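Local coordinates for protein regulator of nonsense transcripts 2 (Homo sapiens, PDB 4CEK) that acts in nonsense-mediated mRNA decay, probably as a scaffold built on three MIF4G domains, at residues Glu19-Leu24 with Leu175-His180. Numbering follows the deposited sequence.
Sequences ENLIDL and LVATLH
Leu21 and Leu24 reach down from an irregular segment onto Thr178 and its neighbours at the C-terminal end of helix 169-179, in the all-helical second MIF4G domain of UPF2. The chain leaves helix 13-19 at Asn20 and runs on as an irregular loop; no hydrogen bond joins residues 19-24 to 175-180, and the two meet by van der Waals packing of leucine methyls on side chains and backbone carbonyls. Thr178 is the residue most covered by the loop, its two branches divided between the leucines. Its OG1 faces Leu21, with CD2 of Leu21 3.6 Å from OG1 of Thr178, but the hydroxyl hydrogen-bonds to the carbonyl of Arg174 one turn back. The methyl branch, CG2 of Thr178, lies anti to the backbone N, which brings it under the chain at 3.8 Å from Ile22 O and 4.0 Å from Leu24 CG. Leu24 and Thr178 meet nearly at a right angle, and the buried Leu24 side chain also rests on Met139 and Cys142 of helix 131-144. At the other end, Leu21 CD1 sits 3.6 Å from Ala177 O and 3.9 Å from Ala177 CB, and Phe226 touches both residues. An alanine in place of Leu21 would probably open a gap over Ala177 and the hydroxyl side of Thr178, leaving Phe226 with less apolar cover. The outer side is much looser: Ile22 lends mainly its carbonyl while its side chain leads away, and exposed Asp23, the centre of an inverse gamma turn, starts its side chain away from the helix, its OD1 accepting a hydrogen bond from Lys25 N. Asn20 stays outside the packing, although its O accepts a hydrogen bond from Arg174 NH2. The buried end finishes in a meeting of methyls, CD1 of Leu24 lying 3.8 Å from CD2 of Leu179.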
loop_
_atom_site.group_PDB
_atom_site.type_symbol
_atom_site.label_atom_id
_atom_site.label_comp_id
_atom_site.label_asym_id
_atom_site.label_seq_id
_atom_site.Cartn_x
_atom_site.Cartn_y
_atom_site.Cartn_z
ATOM N N GLU A 19 -7.796 9.329 9.302
ATOM C CA GLU A 19 -9.134 9.861 9.108
ATOM C C GLU A 19 -9.224 11.370 8.924
ATOM O O GLU A 19 -10.223 11.840 8.390
ATOM C CB GLU A 19 -10.024 9.478 10.281
ATOM C CG GLU A 19 -9.964 8.003 10.634
ATOM C CD GLU A 19 -11.194 7.526 11.378
ATOM O OE1 GLU A 19 -11.959 8.361 11.892
ATOM O OE2 GLU A 19 -11.397 6.295 11.450
ATOM N N ASN A 20 -8.232 12.135 9.379
ATOM C CA ASN A 20 -8.292 13.604 9.248
ATOM C C ASN A 20 -7.351 14.112 8.186
ATOM O O ASN A 20 -6.165 14.394 8.429
ATOM C CB ASN A 20 -8.050 14.297 10.595
ATOM C CG ASN A 20 -9.230 14.118 11.532
ATOM O OD1 ASN A 20 -9.076 13.720 12.686
ATOM N ND2 ASN A 20 -10.432 14.356 11.009
ATOM N N LEU A 21 -7.907 14.206 6.988
ATOM C CA LEU A 21 -7.174 14.575 5.796
ATOM C C LEU A 21 -7.432 16.052 5.532
ATOM O O LEU A 21 -8.443 16.602 5.984
ATOM C CB LEU A 21 -7.620 13.700 4.603
ATOM C CG LEU A 21 -7.328 12.187 4.679
ATOM C CD1 LEU A 21 -7.653 11.493 3.368
ATOM C CD2 LEU A 21 -5.871 11.955 5.047
ATOM N N ILE A 22 -6.501 16.696 4.839
ATOM C CA ILE A 22 -6.737 18.052 4.386
ATOM C C ILE A 22 -7.756 18.000 3.253
ATOM O O ILE A 22 -7.655 17.167 2.347
ATOM C CB ILE A 22 -5.452 18.766 3.938
ATOM C CG1 ILE A 22 -4.574 19.094 5.150
ATOM C CG2 ILE A 22 -5.789 20.074 3.223
ATOM C CD1 ILE A 22 -3.888 20.442 5.052
ATOM N N ASP A 23 -8.757 18.873 3.348
ATOM C CA ASP A 23 -9.806 19.001 2.341
ATOM C C ASP A 23 -9.286 19.857 1.183
ATOM O O ASP A 23 -9.403 21.080 1.188
ATOM C CB ASP A 23 -11.048 19.627 2.979
ATOM C CG ASP A 23 -12.214 19.735 2.020
ATOM O OD1 ASP A 23 -12.160 19.180 0.898
ATOM O OD2 ASP A 23 -13.205 20.394 2.398
ATOM N N LEU A 24 -8.689 19.210 0.196
ATOM C CA LEU A 24 -8.198 19.924 -0.949
ATOM C C LEU A 24 -9.310 20.417 -1.855
ATOM O O LEU A 24 -9.063 21.329 -2.630
ATOM C CB LEU A 24 -7.250 19.076 -1.781
ATOM C CG LEU A 24 -5.975 18.571 -1.136
ATOM C CD1 LEU A 24 -5.141 18.016 -2.268
ATOM C CD2 LEU A 24 -5.209 19.627 -0.363
ATOM N N LEU A 175 -0.867 10.719 0.948
ATOM C CA LEU A 175 -0.837 11.525 -0.274
ATOM C C LEU A 175 -1.957 11.087 -1.211
ATOM O O LEU A 175 -2.832 11.881 -1.546
ATOM C CB LEU A 175 0.521 11.371 -0.989
ATOM C CG LEU A 175 0.813 12.334 -2.156
ATOM C CD1 LEU A 175 0.655 13.799 -1.724
ATOM C CD2 LEU A 175 2.217 12.074 -2.655
ATOM N N VAL A 176 -1.955 9.788 -1.564
ATOM C CA VAL A 176 -2.904 9.246 -2.513
ATOM C C VAL A 176 -4.329 9.497 -2.044
ATOM O O VAL A 176 -5.160 9.943 -2.817
ATOM C CB VAL A 176 -2.662 7.753 -2.763
ATOM C CG1 VAL A 176 -3.852 7.146 -3.496
ATOM C CG2 VAL A 176 -1.355 7.548 -3.535
ATOM N N ALA A 177 -4.608 9.252 -0.770
ATOM C CA ALA A 177 -5.973 9.394 -0.272
ATOM C C ALA A 177 -6.376 10.865 -0.172
ATOM O O ALA A 177 -7.563 11.209 -0.215
ATOM C CB ALA A 177 -6.111 8.718 1.073
ATOM N N THR A 178 -5.391 11.724 0.009
ATOM C CA THR A 178 -5.644 13.161 0.124
ATOM C C THR A 178 -5.948 13.781 -1.266
ATOM O O THR A 178 -6.775 14.665 -1.391
ATOM C CB THR A 178 -4.449 13.874 0.783
ATOM O OG1 THR A 178 -4.255 13.358 2.112
ATOM C CG2 THR A 178 -4.705 15.352 0.861
ATOM N N LEU A 179 -5.275 13.282 -2.293
ATOM C CA LEU A 179 -5.522 13.674 -3.656
ATOM C C LEU A 179 -6.825 13.118 -4.242
ATOM O O LEU A 179 -7.419 13.726 -5.126
ATOM C CB LEU A 179 -4.328 13.250 -4.526
ATOM C CG LEU A 179 -3.034 14.004 -4.192
ATOM C CD1 LEU A 179 -1.868 13.527 -5.055
ATOM C CD2 LEU A 179 -3.269 15.493 -4.375
ATOM N N HIS A 180 -7.285 11.984 -3.742
ATOM C CA HIS A 180 -8.341 11.212 -4.414
ATOM C C HIS A 180 -9.629 11.956 -4.680
ATOM O O HIS A 180 -10.237 11.784 -5.742
ATOM C CB HIS A 180 -8.628 9.946 -3.606
ATOM C CG HIS A 180 -9.781 9.133 -4.120
ATOM N ND1 HIS A 180 -9.713 8.416 -5.258
ATOM C CD2 HIS A 180 -11.057 8.939 -3.605
ATOM C CE1 HIS A 180 -10.876 7.778 -5.452
ATOM N NE2 HIS A 180 -11.702 8.100 -4.441
#